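Local atomic coordinates of DNA mismatch repair protein MutL (Aquifex aeolicus, PDB entry 6LZI), a protein that takes part in DNA mismatch repair and binds adenine nucleotide in an ATPase domain of the Bergerat (gyrase, Hsp90 and MutL) fold. Residues K34-I39 with R48-G53. Numbering follows the deposited sequence.
Sequences KVEVEI and RVKDNG. With ADP (adenosine-5'-diphosphate), chain H.
In the antiparallel beta hairpin that delivers the adenine-binding aspartate of the Bergerat ATP-binding fold, 34-39 pairs with 48-51, and the two faces do different work. Glu-36 pairs with Lys-50 through two nearly straight backbone bonds, Glu-36 N to Lys-50 O (2.7 Å) and Lys-50 N to Glu-36 O (2.8 Å); Glu-38 and Arg-48 repeat the pattern. On the face of these four residues, Arg-48 lies between two glutamates. Its chain runs out with CG anti to the backbone N (chi1 -178°), then bends at chi3 (58°), which turns the guanidinium toward the neighbouring strand, between the two glutamates. NE and NH2 share Glu-38 OE1, the NH2 bond being 2.8 Å, while NH1 and NH2 converge on Glu-36 OE2, with NH1 at 3.0 Å. Both oxygens sit at the guanidinium edge, in its plane, and both carboxylates stand almost perpendicular to it. A methionine in place of Arg-48 would probably leave the Glu-36 and Glu-38 carboxylates without the cation they share and free to turn. On the other face, Val-35 CG1 meets Val-49 CG1 at 4.2 Å, and Asp-51 OD2 accepts a hydrogen bond from ADP N6 (2.8 Å), while OD1 accepts one from Gly-53 N, an Asx turn. Ser-27 of helix 16-29 is also hydrogen-bonded to Asp-51 OD2, and the same helix packs against the valines; strands 134-140 and 178-183 flank the hairpin, the former supplying Glu-136 as a further salt-bridge partner of Arg-48.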
loop_
_atom_site.group_PDB
_atom_site.type_symbol
_atom_site.label_atom_id
_atom_site.label_comp_id
_atom_site.label_asym_id
_atom_site.label_seq_id
_atom_site.Cartn_x
_atom_site.Cartn_y
_atom_site.Cartn_z
ATOM N N LYS A 34 2.907 -7.710 9.109
ATOM C CA LYS A 34 2.866 -8.520 7.907
ATOM C C LYS A 34 1.550 -8.226 7.228
ATOM O O LYS A 34 0.501 -8.333 7.881
ATOM C CB LYS A 34 2.966 -10.008 8.285
ATOM C CG LYS A 34 4.216 -10.188 9.118
ATOM C CD LYS A 34 4.998 -11.433 8.757
ATOM C CE LYS A 34 6.323 -11.462 9.573
ATOM N NZ LYS A 34 6.064 -12.075 10.934
ATOM N N VAL A 35 1.634 -7.719 5.992
ATOM C CA VAL A 35 0.475 -7.407 5.177
ATOM C C VAL A 35 0.524 -8.244 3.908
ATOM O O VAL A 35 1.503 -8.190 3.152
ATOM C CB VAL A 35 0.479 -5.916 4.834
ATOM C CG1 VAL A 35 -0.702 -5.618 3.864
ATOM C CG2 VAL A 35 0.388 -5.041 6.128
ATOM N N GLU A 36 -0.543 -8.974 3.647
ATOM C CA GLU A 36 -0.552 -9.872 2.502
ATOM C C GLU A 36 -1.687 -9.413 1.617
ATOM O O GLU A 36 -2.818 -9.277 2.108
ATOM C CB GLU A 36 -0.827 -11.288 2.975
ATOM C CG GLU A 36 -0.828 -12.319 1.861
ATOM C CD GLU A 36 -1.103 -13.698 2.455
ATOM O OE1 GLU A 36 -0.210 -14.180 3.194
ATOM O OE2 GLU A 36 -2.224 -14.230 2.267
ATOM N N VAL A 37 -1.385 -9.177 0.329
ATOM C CA VAL A 37 -2.395 -8.782 -0.632
ATOM C C VAL A 37 -2.512 -9.807 -1.740
ATOM O O VAL A 37 -1.502 -10.267 -2.298
ATOM C CB VAL A 37 -2.018 -7.436 -1.263
ATOM C CG1 VAL A 37 -3.127 -6.944 -2.224
ATOM C CG2 VAL A 37 -1.724 -6.354 -0.155
ATOM N N GLU A 38 -3.750 -10.098 -2.143
ATOM C CA GLU A 38 -3.981 -10.988 -3.281
ATOM C C GLU A 38 -4.994 -10.317 -4.180
ATOM O O GLU A 38 -5.994 -9.792 -3.709
ATOM C CB GLU A 38 -4.477 -12.370 -2.822
ATOM C CG GLU A 38 -4.943 -13.151 -4.006
ATOM C CD GLU A 38 -5.240 -14.584 -3.668
ATOM O OE1 GLU A 38 -5.488 -14.846 -2.453
ATOM O OE2 GLU A 38 -5.215 -15.423 -4.622
ATOM N N ILE A 39 -4.722 -10.317 -5.492
ATOM C CA ILE A 39 -5.728 -9.843 -6.411
ATOM C C ILE A 39 -5.940 -10.907 -7.468
ATOM O O ILE A 39 -5.018 -11.688 -7.796
ATOM C CB ILE A 39 -5.322 -8.500 -7.054
ATOM C CG1 ILE A 39 -3.987 -8.632 -7.722
ATOM C CG2 ILE A 39 -5.181 -7.360 -5.967
ATOM C CD1 ILE A 39 -3.717 -7.417 -8.595
ATOM N N ARG A 48 -8.059 -9.261 -1.746
ATOM C CA ARG A 48 -7.965 -9.796 -0.391
ATOM C C ARG A 48 -6.755 -9.167 0.291
ATOM O O ARG A 48 -5.675 -9.084 -0.321
ATOM C CB ARG A 48 -7.809 -11.326 -0.401
ATOM C CG ARG A 48 -7.760 -11.817 0.991
ATOM C CD ARG A 48 -7.735 -13.349 1.067
ATOM N NE ARG A 48 -6.589 -13.871 0.330
ATOM C CZ ARG A 48 -5.378 -14.013 0.840
ATOM N NH1 ARG A 48 -5.118 -13.658 2.113
ATOM N NH2 ARG A 48 -4.420 -14.499 0.065
ATOM N N VAL A 49 -6.961 -8.657 1.513
ATOM C CA VAL A 49 -5.868 -8.102 2.312
ATOM C C VAL A 49 -5.937 -8.712 3.686
ATOM O O VAL A 49 -6.941 -8.574 4.388
ATOM C CB VAL A 49 -5.946 -6.564 2.379
ATOM C CG1 VAL A 49 -4.807 -5.941 3.246
ATOM C CG2 VAL A 49 -5.836 -5.967 1.008
ATOM N N LYS A 50 -4.843 -9.315 4.080
ATOM C CA LYS A 50 -4.702 -10.042 5.304
ATOM C C LYS A 50 -3.605 -9.325 6.068
ATOM O O LYS A 50 -2.552 -9.015 5.495
ATOM C CB LYS A 50 -4.281 -11.443 5.042
ATOM C CG LYS A 50 -4.212 -12.309 6.359
ATOM C CD LYS A 50 -3.773 -13.667 5.837
ATOM C CE LYS A 50 -3.714 -14.714 6.954
ATOM N NZ LYS A 50 -2.521 -14.351 7.738
ATOM N N ASP A 51 -3.827 -9.169 7.361
ATOM C CA ASP A 51 -2.816 -8.589 8.244
ATOM C C ASP A 51 -2.816 -9.288 9.600
ATOM O O ASP A 51 -3.778 -10.001 9.979
ATOM C CB ASP A 51 -3.048 -7.048 8.407
ATOM C CG ASP A 51 -4.243 -6.689 9.267
ATOM O OD1 ASP A 51 -4.368 -7.189 10.443
ATOM O OD2 ASP A 51 -5.128 -5.921 8.745
ATOM N N ASN A 52 -1.699 -9.092 10.329
ATOM C CA ASN A 52 -1.512 -9.638 11.660
ATOM C C ASN A 52 -1.520 -8.519 12.706
ATOM O O ASN A 52 -0.802 -8.600 13.701
ATOM C CB ASN A 52 -0.193 -10.436 11.729
ATOM C CG ASN A 52 1.036 -9.524 11.570
ATOM O OD1 ASN A 52 0.907 -8.343 11.189
ATOM N ND2 ASN A 52 2.234 -10.034 11.917
ATOM N N GLY A 53 -2.323 -7.499 12.475
ATOM C CA GLY A 53 -2.483 -6.415 13.421
ATOM C C GLY A 53 -3.363 -6.797 14.592
ATOM O O GLY A 53 -3.683 -7.962 14.848
HETATM P PB ADP H . -11.050 4.837 9.152
HETATM O O1B ADP H . -9.903 3.908 8.938
HETATM O O2B ADP H . -11.393 5.007 10.655
HETATM O O3B ADP H . -10.820 6.183 8.501
HETATM P PA ADP H . -12.391 2.686 7.815
HETATM O O1A ADP H . -13.767 2.543 7.232
HETATM O O2A ADP H . -11.271 2.456 6.859
HETATM O O3A ADP H . -12.351 4.206 8.474
HETATM O "O5'" ADP H . -12.155 1.574 8.964
HETATM C "C5'" ADP H . -13.068 1.784 10.042
HETATM C "C4'" ADP H . -12.487 1.246 11.347
HETATM O "O4'" ADP H . -12.400 -0.154 11.267
HETATM C "C3'" ADP H . -11.095 1.716 11.716
HETATM O "O3'" ADP H . -11.187 2.925 12.519
HETATM C "C2'" ADP H . -10.586 0.579 12.582
HETATM O "O2'" ADP H . -11.170 0.847 13.898
HETATM C "C1'" ADP H . -11.298 -0.626 12.015
HETATM N N9 ADP H . -10.471 -1.379 11.081
HETATM C C8 ADP H . -10.575 -1.429 9.725
HETATM N N7 ADP H . -9.643 -2.265 9.194
HETATM C C5 ADP H . -8.934 -2.718 10.260
HETATM C C6 ADP H . -7.798 -3.636 10.377
HETATM N N6 ADP H . -7.243 -4.177 9.258
HETATM N N1 ADP H . -7.324 -3.886 11.629
HETATM C C2 ADP H . -7.911 -3.268 12.736
HETATM N N3 ADP H . -8.958 -2.446 12.701
HETATM C C4 ADP H . -9.489 -2.175 11.478
#